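Local structure of uncharacterized protein (Bacteroides cellulosilyticus, 5JVK) at residues A[173-178]-A[220-225]; A[364-369]-A[418-423]; A[430-435]-A[442-447]. The protein probably hydrolyses O-glycosidic bonds, as a family 39 glycoside hydrolase from a gut symbiont. One frame throughout, in Å; residues are numbered along the deposited sequence.

Interaction 1 of 3, residues A[173-178]-A[220-225]; sequences FGYANA and LWNEPN
The indole of Trp-221 lies flat against the backbone of Gly-174 and Tyr-175, and this face-on packing organises the contact. Gly-174 CA sits over the six-membered ring, 3.9 Å from its centroid and 23° off the ring normal, which qualifies as a CH-pi contact. Farther along the same face, Tyr-175 N comes within 3.4 Å of CZ2 of Trp-221. Gly-174 has no CB on the side where the indole lies, and its backbone angles by themselves call for glycine. Outside the pair, NE1 bonds the hydroxyl of Tyr-226, and the Trp-221 and Phe-190 rings meet edge-to-face. Replacing Trp-221 with an alanine would probably uncover the backbone at Gly-174 and leave the Tyr-226 hydroxyl without its indole partner.

One residue earlier in each segment the main chains pair in parallel, Phe-173 with Leu-220, and Trp-221 N donates to Phe-173 O over 2.6 Å. At the edge of the Phe-173 ring, CD2 of Leu-220 lies 4.4 Å from CD2 of Phe-173. Toward the loops, the side chains of Tyr-175 and Asn-222 run side by side, ring and amide planes turned 66° apart. Asn-222 CG stands anti to its own backbone N (chi1 -178°), a setting that brings ND2 to 3.3 Å from Tyr-175 OH in a weak hydrogen bond. The stronger polar partner of this amide is Arg-134, which donates to OD1, while the tyrosine hydroxyl also bonds a glycerol. Strands 168-174 and 217-220 are neighbours in the closed eight-stranded parallel barrel, and the contact joins their C-terminal ends, where (beta/alpha)8 glycoside hydrolases form the substrate cleft; the bound glycerol is consistent with a pocket here.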
loop_
_atom_site.group_PDB
_atom_site.type_symbol
_atom_site.label_atom_id
_atom_site.label_comp_id
_atom_site.label_asym_id
_atom_site.label_seq_id
_atom_site.Cartn_x
_atom_site.Cartn_y
_atom_site.Cartn_z
ATOM N N PHE A 173 9.567 4.304 -14.589
ATOM C CA PHE A 173 10.629 4.970 -15.342
ATOM C C PHE A 173 10.061 6.149 -16.120
ATOM O O PHE A 173 9.097 5.979 -16.866
ATOM C CB PHE A 173 11.258 3.976 -16.330
ATOM C CG PHE A 173 12.366 4.559 -17.163
ATOM C CD1 PHE A 173 13.664 4.563 -16.688
ATOM C CD2 PHE A 173 12.115 5.092 -18.424
ATOM C CE1 PHE A 173 14.701 5.097 -17.439
ATOM C CE2 PHE A 173 13.143 5.626 -19.186
ATOM C CZ PHE A 173 14.442 5.629 -18.693
ATOM N N GLY A 174 10.661 7.329 -15.978
ATOM C CA GLY A 174 10.266 8.461 -16.811
ATOM C C GLY A 174 10.771 9.823 -16.384
ATOM O O GLY A 174 11.871 9.946 -15.850
ATOM N N TYR A 175 9.929 10.831 -16.614
ATOM C CA TYR A 175 10.282 12.259 -16.590
ATOM C C TYR A 175 11.316 12.643 -17.663
ATOM O O TYR A 175 12.197 11.855 -18.012
ATOM C CB TYR A 175 10.695 12.727 -15.187
ATOM C CG TYR A 175 9.643 12.450 -14.125
ATOM C CD1 TYR A 175 8.326 12.900 -14.278
ATOM C CD2 TYR A 175 9.959 11.740 -12.962
ATOM C CE1 TYR A 175 7.360 12.649 -13.312
ATOM C CE2 TYR A 175 8.999 11.485 -11.989
ATOM C CZ TYR A 175 7.702 11.941 -12.166
ATOM O OH TYR A 175 6.751 11.687 -11.203
ATOM N N ALA A 176 11.183 13.861 -18.186
ATOM C CA ALA A 176 11.913 14.288 -19.385
ATOM C C ALA A 176 13.410 14.481 -19.142
ATOM O O ALA A 176 13.813 15.072 -18.138
ATOM C CB ALA A 176 11.304 15.567 -19.945
ATOM N N ASN A 177 14.217 13.962 -20.069
ATOM C CA ASN A 177 15.674 14.102 -20.050
ATOM C C ASN A 177 16.112 15.177 -21.058
ATOM O O ASN A 177 16.677 14.877 -22.114
ATOM C CB ASN A 177 16.326 12.740 -20.349
ATOM C CG ASN A 177 17.830 12.731 -20.115
ATOM O OD1 ASN A 177 18.406 13.680 -19.579
ATOM N ND2 ASN A 177 18.474 11.642 -20.513
ATOM N N ALA A 178 15.846 16.433 -20.711
ATOM C CA ALA A 178 16.199 17.580 -21.561
ATOM C C ALA A 178 17.712 17.842 -21.645
ATOM O O ALA A 178 18.175 18.471 -22.601
ATOM C CB ALA A 178 15.477 18.831 -21.079
ATOM N N LEU A 220 6.079 2.448 -17.544
ATOM C CA LEU A 220 6.549 3.522 -18.418
ATOM C C LEU A 220 5.818 4.828 -18.090
ATOM O O LEU A 220 4.655 5.010 -18.452
ATOM C CB LEU A 220 6.391 3.119 -19.894
ATOM C CG LEU A 220 7.053 3.958 -21.003
ATOM C CD1 LEU A 220 6.428 5.342 -21.139
ATOM C CD2 LEU A 220 8.560 4.077 -20.792
ATOM N N TRP A 221 6.519 5.715 -17.385
ATOM C CA TRP A 221 6.091 7.092 -17.089
ATOM C C TRP A 221 5.035 7.152 -15.982
ATOM O O TRP A 221 4.136 6.319 -15.926
ATOM C CB TRP A 221 5.600 7.826 -18.355
ATOM C CG TRP A 221 6.110 9.227 -18.463
ATOM C CD1 TRP A 221 5.535 10.353 -17.956
ATOM C CD2 TRP A 221 7.317 9.648 -19.108
ATOM N NE1 TRP A 221 6.304 11.455 -18.251
ATOM C CE2 TRP A 221 7.403 11.050 -18.961
ATOM C CE3 TRP A 221 8.333 8.975 -19.801
ATOM C CZ2 TRP A 221 8.469 11.797 -19.477
ATOM C CZ3 TRP A 221 9.395 9.716 -20.318
ATOM C CH2 TRP A 221 9.453 11.115 -20.149
ATOM N N ASN A 222 5.164 8.144 -15.101
ATOM C CA ASN A 222 4.209 8.370 -14.018
ATOM C C ASN A 222 3.244 9.500 -14.380
ATOM O O ASN A 222 3.656 10.653 -14.517
ATOM C CB ASN A 222 4.935 8.719 -12.721
ATOM C CG ASN A 222 3.980 8.911 -11.560
ATOM O OD1 ASN A 222 3.419 7.950 -11.041
ATOM N ND2 ASN A 222 3.777 10.155 -11.161
ATOM N N GLU A 223 1.968 9.151 -14.525
ATOM C CA GLU A 223 0.888 10.102 -14.814
ATOM C C GLU A 223 1.154 11.054 -15.996
ATOM O O GLU A 223 1.178 12.277 -15.819
ATOM C CB GLU A 223 0.537 10.891 -13.546
ATOM C CG GLU A 223 0.116 10.009 -12.381
ATOM C CD GLU A 223 -0.485 10.786 -11.226
ATOM O OE1 GLU A 223 -0.238 12.007 -11.112
ATOM O OE2 GLU A 223 -1.207 10.161 -10.419
ATOM N N PRO A 224 1.353 10.495 -17.208
ATOM C CA PRO A 224 1.478 11.310 -18.414
ATOM C C PRO A 224 0.111 11.800 -18.917
ATOM O O PRO A 224 -0.362 11.370 -19.974
ATOM C CB PRO A 224 2.140 10.346 -19.406
ATOM C CG PRO A 224 1.623 9.015 -18.995
ATOM C CD PRO A 224 1.623 9.074 -17.494
ATOM N N ASN A 225 -0.503 12.707 -18.159
ATOM C CA ASN A 225 -1.813 13.273 -18.499
ATOM C C ASN A 225 -1.671 14.267 -19.655
ATOM O O ASN A 225 -2.512 14.324 -20.553
ATOM C CB ASN A 225 -2.426 13.960 -17.277
ATOM C CG ASN A 225 -2.788 12.978 -16.176
ATOM O OD1 ASN A 225 -2.204 12.995 -15.094
ATOM N ND2 ASN A 225 -3.761 12.124 -16.447
#

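Interaction 2 of 3, residues A[364-369]-A[418-423]; sequences SRRHYM and YTFQET
The carbonyl oxygen of Tyr-418 receives the shortest polar bond of this contact, 2.8 Å from Arg-365 NH1. It is fairly straight, 153° at the hydrogen, and NH1 lies in the carbonyl plane on a lone pair, with the oxygen at the guanidinium edge. Bends at chi2 and chi3 fold the arginine back so that CD also passes beside this oxygen. NH2 of Arg-365 forms a salt bridge with Asp-105 and bonds Lys-416 O.

Arg-366, by contrast, is extended from CG to NE and runs alongside Phe-420, pointing the same way. Its CG sits over one ring face, 3.7 Å from the centroid and 16° off the normal, a CH-pi contact. Beyond the ring, NH2 reaches Thr-423 OG1 at 3.2 Å, with the hydroxyl oxygen 22° out of the guanidinium plane, although the stronger partner of NH2 is the carboxylate of Asp-426, in a salt bridge.

Helix 350-366 of the barrel thus meets edge strand 419-425 of the six-stranded antiparallel sheet that follows. Asp-105 and Asp-426 would probably offset the two arginine charges and help fix the guanidinium groups, while one water, donating to Arg-365 O and accepting from Phe-420 N, satisfies both where the backbones do not bond directly.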
loop_
_atom_site.group_PDB
_atom_site.type_symbol
_atom_site.label_atom_id
_atom_site.label_comp_id
_atom_site.label_asym_id
_atom_site.label_seq_id
_atom_site.Cartn_x
_atom_site.Cartn_y
_atom_site.Cartn_z
ATOM N N SER A 364 -10.642 -5.427 -2.949
ATOM C CA SER A 364 -9.790 -5.783 -4.094
ATOM C C SER A 364 -9.703 -7.302 -4.289
ATOM O O SER A 364 -9.876 -7.795 -5.403
ATOM C CB SER A 364 -8.392 -5.184 -3.941
ATOM O OG SER A 364 -7.520 -5.633 -4.962
ATOM N N ARG A 365 -9.455 -8.031 -3.203
ATOM C CA ARG A 365 -9.437 -9.497 -3.236
ATOM C C ARG A 365 -10.817 -10.082 -3.565
ATOM O O ARG A 365 -10.911 -11.084 -4.277
ATOM C CB ARG A 365 -8.926 -10.057 -1.901
ATOM C CG ARG A 365 -8.615 -11.553 -1.888
ATOM C CD ARG A 365 -7.371 -11.908 -2.689
ATOM N NE ARG A 365 -6.154 -11.331 -2.115
ATOM C CZ ARG A 365 -5.502 -11.796 -1.045
ATOM N NH1 ARG A 365 -5.933 -12.863 -0.376
ATOM N NH2 ARG A 365 -4.401 -11.175 -0.631
ATOM N N ARG A 366 -11.878 -9.462 -3.047
ATOM C CA ARG A 366 -13.257 -9.886 -3.345
ATOM C C ARG A 366 -13.518 -9.915 -4.848
ATOM O O ARG A 366 -13.980 -10.923 -5.379
ATOM C CB ARG A 366 -14.261 -8.955 -2.669
ATOM C CG ARG A 366 -15.719 -9.361 -2.823
ATOM C CD ARG A 366 -16.629 -8.188 -2.529
ATOM N NE ARG A 366 -18.038 -8.527 -2.705
ATOM C CZ ARG A 366 -19.042 -7.647 -2.729
ATOM N NH1 ARG A 366 -18.824 -6.336 -2.605
ATOM N NH2 ARG A 366 -20.287 -8.088 -2.887
ATOM N N HIS A 367 -13.210 -8.803 -5.513
ATOM C CA HIS A 367 -13.348 -8.669 -6.966
ATOM C C HIS A 367 -11.979 -8.857 -7.637
ATOM O O HIS A 367 -11.573 -8.040 -8.467
ATOM C CB HIS A 367 -13.909 -7.280 -7.313
ATOM C CG HIS A 367 -15.167 -6.926 -6.583
ATOM N ND1 HIS A 367 -16.411 -7.364 -6.985
ATOM C CD2 HIS A 367 -15.377 -6.158 -5.487
ATOM C CE1 HIS A 367 -17.330 -6.892 -6.162
ATOM N NE2 HIS A 367 -16.729 -6.154 -5.246
ATOM N N TYR A 368 -11.282 -9.943 -7.288
ATOM C CA TYR A 368 -9.875 -10.126 -7.677
ATOM C C TYR A 368 -9.644 -9.965 -9.177
ATOM O O TYR A 368 -10.256 -10.663 -9.985
ATOM C CB TYR A 368 -9.316 -11.484 -7.231
ATOM C CG TYR A 368 -7.824 -11.599 -7.485
ATOM C CD1 TYR A 368 -6.915 -10.888 -6.704
ATOM C CD2 TYR A 368 -7.322 -12.387 -8.527
ATOM C CE1 TYR A 368 -5.548 -10.967 -6.940
ATOM C CE2 TYR A 368 -5.956 -12.476 -8.771
ATOM C CZ TYR A 368 -5.073 -11.762 -7.974
ATOM O OH TYR A 368 -3.719 -11.838 -8.198
ATOM N N MET A 369 -8.766 -9.027 -9.526
ATOM C CA MET A 369 -8.340 -8.823 -10.915
ATOM C C MET A 369 -6.900 -8.319 -11.060
ATOM O O MET A 369 -6.203 -8.751 -11.975
ATOM C CB MET A 369 -9.334 -7.916 -11.663
ATOM C CG MET A 369 -9.373 -6.463 -11.217
ATOM S SD MET A 369 -8.391 -5.382 -12.274
ATOM C CE MET A 369 -8.394 -3.862 -11.327
ATOM N N TYR A 418 -5.747 -16.083 0.460
ATOM C CA TYR A 418 -7.056 -16.731 0.404
ATOM C C TYR A 418 -7.906 -16.102 -0.700
ATOM O O TYR A 418 -7.824 -14.898 -0.942
ATOM C CB TYR A 418 -7.786 -16.602 1.750
ATOM C CG TYR A 418 -7.148 -17.340 2.913
ATOM C CD1 TYR A 418 -6.782 -18.683 2.802
ATOM C CD2 TYR A 418 -6.948 -16.706 4.142
ATOM C CE1 TYR A 418 -6.213 -19.365 3.872
ATOM C CE2 TYR A 418 -6.383 -17.379 5.218
ATOM C CZ TYR A 418 -6.017 -18.707 5.079
ATOM O OH TYR A 418 -5.453 -19.380 6.140
ATOM N N THR A 419 -8.715 -16.922 -1.364
ATOM C CA THR A 419 -9.602 -16.451 -2.422
ATOM C C THR A 419 -11.011 -16.202 -1.876
ATOM O O THR A 419 -11.417 -16.783 -0.863
ATOM C CB THR A 419 -9.659 -17.449 -3.590
ATOM O OG1 THR A 419 -10.095 -18.727 -3.116
ATOM C CG2 THR A 419 -8.288 -17.593 -4.231
ATOM N N PHE A 420 -11.747 -15.335 -2.566
ATOM C CA PHE A 420 -13.089 -14.936 -2.147
ATOM C C PHE A 420 -14.086 -16.082 -2.326
ATOM O O PHE A 420 -14.103 -16.730 -3.369
ATOM C CB PHE A 420 -13.540 -13.702 -2.934
ATOM C CG PHE A 420 -14.971 -13.322 -2.696
ATOM C CD1 PHE A 420 -15.363 -12.773 -1.480
ATOM C CD2 PHE A 420 -15.934 -13.523 -3.685
ATOM C CE1 PHE A 420 -16.686 -12.430 -1.255
ATOM C CE2 PHE A 420 -17.257 -13.182 -3.465
ATOM C CZ PHE A 420 -17.631 -12.631 -2.251
ATOM N N GLN A 421 -14.910 -16.311 -1.304
ATOM C CA GLN A 421 -15.874 -17.413 -1.285
ATOM C C GLN A 421 -17.296 -16.943 -1.562
ATOM O O GLN A 421 -17.934 -17.417 -2.501
ATOM C CB GLN A 421 -15.848 -18.122 0.074
ATOM C CG GLN A 421 -14.527 -18.795 0.409
ATOM C CD GLN A 421 -14.213 -19.971 -0.504
ATOM O OE1 GLN A 421 -15.071 -20.815 -0.764
ATOM N NE2 GLN A 421 -12.975 -20.032 -0.994
ATOM N N GLU A 422 -17.784 -16.015 -0.740
ATOM C CA GLU A 422 -19.217 -15.727 -0.670
ATOM C C GLU A 422 -19.516 -14.344 -0.099
ATOM O O GLU A 422 -18.814 -13.875 0.801
ATOM C CB GLU A 422 -19.875 -16.780 0.224
ATOM C CG GLU A 422 -21.330 -17.071 -0.075
ATOM C CD GLU A 422 -21.804 -18.313 0.658
ATOM O OE1 GLU A 422 -21.611 -18.387 1.895
ATOM O OE2 GLU A 422 -22.354 -19.223 -0.003
ATOM N N THR A 423 -20.549 -13.696 -0.635
ATOM C CA THR A 423 -21.126 -12.505 -0.021
ATOM C C THR A 423 -22.298 -12.950 0.853
ATOM O O THR A 423 -23.342 -13.348 0.334
ATOM C CB THR A 423 -21.620 -11.492 -1.075
ATOM O OG1 THR A 423 -20.547 -11.148 -1.959
ATOM C CG2 THR A 423 -22.140 -10.221 -0.411
HETATM O O HOH W 1 -10.197 -13.892 -4.630
#

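Interaction 3 of 3, residues A[430-435]-A[442-447]; sequences KVLAFG and FYTAWT
Chi1 values of 77° at Phe-442 and 73° at Trp-446 place each CG between its own backbone N and carbonyl carbon, and from there both aromatic side chains lean across to strand 430-435. The two strands form a beta hairpin within the six-stranded antiparallel sheet that follows the barrel, their segment axes 4.7 Å apart.

The Trp-446 ring turns one face to the stem of Lys-430: CB of the lysine stands over the six-membered ring, 3.9 Å from its centroid. The contact is CH-pi, made by CB; the ammonium of Lys-430 leads away to a salt bridge with Asp-297, whose carboxylate also receives the indole NE1. At the far end of the six-membered ring, CH2 of Trp-446 touches Leu-432 CD1 at 3.5 Å, so lysine and leucine both pack on this one side chain.

Phe-434 and Phe-442 are nearly parallel, 11° between planes, but slid so far that the rings barely overlap; the close meeting is instead Phe-434 CB with Phe-442 CE1, at 3.5 Å. Between the Trp-446 group and the phenylalanine pair, Thr-444 turns its methyl CG2 to the ring edge of Phe-434 and to Leu-432 CB, while its OG1 bonds Gln-494 O. These residues share the face that helix 350-366 covers with Leu-362, Arg-365 and Arg-366. On the other face Ala-433 CB rests 3.7 Å from Tyr-443 CD2, and Val-431 packs on Ala-445.

The backbone ladder is regular, with paired bonds at Lys-430 with Trp-446 and at Leu-432 with Thr-444. At Phe-434 with Phe-442 the pair is uneven: Phe-434 N donates to Phe-442 O at 3.0 Å, whereas the return bond from Phe-442 N to Phe-434 O is weak at 3.4 Å.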
loop_
_atom_site.group_PDB
_atom_site.type_symbol
_atom_site.label_atom_id
_atom_site.label_comp_id
_atom_site.label_asym_id
_atom_site.label_seq_id
_atom_site.Cartn_x
_atom_site.Cartn_y
_atom_site.Cartn_z
ATOM N N LYS A 430 -21.470 -4.966 5.142
ATOM C CA LYS A 430 -20.804 -6.015 4.370
ATOM C C LYS A 430 -20.441 -7.161 5.288
ATOM O O LYS A 430 -19.901 -6.930 6.362
ATOM C CB LYS A 430 -19.510 -5.490 3.733
ATOM C CG LYS A 430 -19.585 -5.162 2.251
ATOM C CD LYS A 430 -20.152 -3.783 1.996
ATOM C CE LYS A 430 -19.825 -3.317 0.590
ATOM N NZ LYS A 430 -20.399 -1.970 0.337
ATOM N N VAL A 431 -20.740 -8.386 4.860
ATOM C CA VAL A 431 -20.206 -9.600 5.483
ATOM C C VAL A 431 -19.718 -10.503 4.350
ATOM O O VAL A 431 -20.519 -10.966 3.538
ATOM C CB VAL A 431 -21.247 -10.335 6.356
ATOM C CG1 VAL A 431 -20.613 -11.544 7.040
ATOM C CG2 VAL A 431 -21.830 -9.392 7.405
ATOM N N LEU A 432 -18.407 -10.733 4.300
ATOM C CA LEU A 432 -17.759 -11.410 3.178
ATOM C C LEU A 432 -16.951 -12.593 3.689
ATOM O O LEU A 432 -16.332 -12.499 4.744
ATOM C CB LEU A 432 -16.820 -10.442 2.454
ATOM C CG LEU A 432 -17.338 -9.046 2.107
ATOM C CD1 LEU A 432 -16.197 -8.175 1.609
ATOM C CD2 LEU A 432 -18.450 -9.130 1.074
ATOM N N ALA A 433 -16.955 -13.690 2.932
ATOM C CA ALA A 433 -16.208 -14.906 3.280
ATOM C C ALA A 433 -15.030 -15.108 2.329
ATOM O O ALA A 433 -15.168 -14.945 1.117
ATOM C CB ALA A 433 -17.126 -16.114 3.235
ATOM N N PHE A 434 -13.878 -15.458 2.890
ATOM C CA PHE A 434 -12.682 -15.790 2.120
ATOM C C PHE A 434 -12.199 -17.164 2.551
ATOM O O PHE A 434 -12.591 -17.664 3.607
ATOM C CB PHE A 434 -11.589 -14.751 2.352
ATOM C CG PHE A 434 -11.922 -13.394 1.811
ATOM C CD1 PHE A 434 -11.474 -13.001 0.557
ATOM C CD2 PHE A 434 -12.696 -12.510 2.550
ATOM C CE1 PHE A 434 -11.787 -11.747 0.051
ATOM C CE2 PHE A 434 -13.012 -11.256 2.052
ATOM C CZ PHE A 434 -12.554 -10.873 0.801
ATOM N N GLY A 435 -11.347 -17.778 1.738
ATOM C CA GLY A 435 -10.921 -19.138 2.011
ATOM C C GLY A 435 -9.915 -19.746 1.063
ATOM O O GLY A 435 -9.339 -19.065 0.218
ATOM N N PHE A 442 -11.907 -17.407 6.901
ATOM C CA PHE A 442 -12.381 -16.298 7.732
ATOM C C PHE A 442 -13.505 -15.500 7.071
ATOM O O PHE A 442 -13.696 -15.565 5.851
ATOM C CB PHE A 442 -11.219 -15.370 8.127
ATOM C CG PHE A 442 -10.769 -14.432 7.033
ATOM C CD1 PHE A 442 -9.877 -14.855 6.055
ATOM C CD2 PHE A 442 -11.219 -13.116 6.997
ATOM C CE1 PHE A 442 -9.456 -13.989 5.054
ATOM C CE2 PHE A 442 -10.800 -12.249 5.997
ATOM C CZ PHE A 442 -9.918 -12.686 5.023
ATOM N N TYR A 443 -14.247 -14.769 7.904
ATOM C CA TYR A 443 -15.266 -13.818 7.458
ATOM C C TYR A 443 -14.826 -12.435 7.894
ATOM O O TYR A 443 -14.240 -12.293 8.962
ATOM C CB TYR A 443 -16.631 -14.124 8.083
ATOM C CG TYR A 443 -17.085 -15.551 7.908
ATOM C CD1 TYR A 443 -16.636 -16.556 8.767
ATOM C CD2 TYR A 443 -17.962 -15.906 6.882
ATOM C CE1 TYR A 443 -17.042 -17.871 8.607
ATOM C CE2 TYR A 443 -18.378 -17.221 6.716
ATOM C CZ TYR A 443 -17.910 -18.200 7.577
ATOM O OH TYR A 443 -18.311 -19.508 7.422
ATOM N N THR A 444 -15.101 -11.420 7.075
ATOM C CA THR A 444 -14.870 -10.027 7.467
ATOM C C THR A 444 -16.193 -9.283 7.467
ATOM O O THR A 444 -17.075 -9.594 6.671
ATOM C CB THR A 444 -13.846 -9.299 6.569
ATOM O OG1 THR A 444 -13.600 -7.991 7.101
ATOM C CG2 THR A 444 -14.327 -9.172 5.122
ATOM N N ALA A 445 -16.324 -8.304 8.358
ATOM C CA ALA A 445 -17.563 -7.542 8.480
ATOM C C ALA A 445 -17.298 -6.088 8.841
ATOM O O ALA A 445 -16.472 -5.797 9.703
ATOM C CB ALA A 445 -18.480 -8.183 9.509
ATOM N N TRP A 446 -18.001 -5.186 8.163
ATOM C CA TRP A 446 -17.933 -3.758 8.450
ATOM C C TRP A 446 -19.215 -3.064 8.006
ATOM O O TRP A 446 -20.027 -3.642 7.280
ATOM C CB TRP A 446 -16.705 -3.119 7.777
ATOM C CG TRP A 446 -16.774 -2.944 6.272
ATOM C CD1 TRP A 446 -17.337 -1.905 5.594
ATOM C CD2 TRP A 446 -16.222 -3.816 5.279
ATOM N NE1 TRP A 446 -17.188 -2.081 4.243
ATOM C CE2 TRP A 446 -16.510 -3.249 4.020
ATOM C CE3 TRP A 446 -15.523 -5.030 5.331
ATOM C CZ2 TRP A 446 -16.118 -3.848 2.819
ATOM C CZ3 TRP A 446 -15.131 -5.627 4.132
ATOM C CH2 TRP A 446 -15.432 -5.034 2.894
ATOM N N THR A 447 -19.376 -1.822 8.450
ATOM C CA THR A 447 -20.478 -0.971 8.017
ATOM C C THR A 447 -19.917 0.289 7.369
ATOM O O THR A 447 -18.862 0.783 7.770
ATOM C CB THR A 447 -21.438 -0.609 9.178
ATOM O OG1 THR A 447 -22.516 0.196 8.678
ATOM C CG2 THR A 447 -20.738 0.141 10.315
#

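Overall arrangement
Interactions 2 and 3 adjoin, their centres about 10 Å apart, whereas interaction 1 lies about 33 Å and 40 Å from them, centre to centre. Strand 419-425 of interaction 2 is the sheet neighbour of strand 429-436 in interaction 3, with Thr-419 N 2.7 Å from Gly-435 O, a probable hydrogen bond. Interaction 2 joins barrel helix 350-366 to this sheet, and interaction 3 holds together the strands whose Leu-432, Phe-434, Thr-444 and Trp-446 that helix also touches. Interaction 3 is wholly buried, a backbone ladder with aromatic packing; interaction 2 is a surface contact led by arginines; interaction 1, partly buried, passes from barrel-strand pairing through a buried indole on a glycine to a polar tyrosine-asparagine pair.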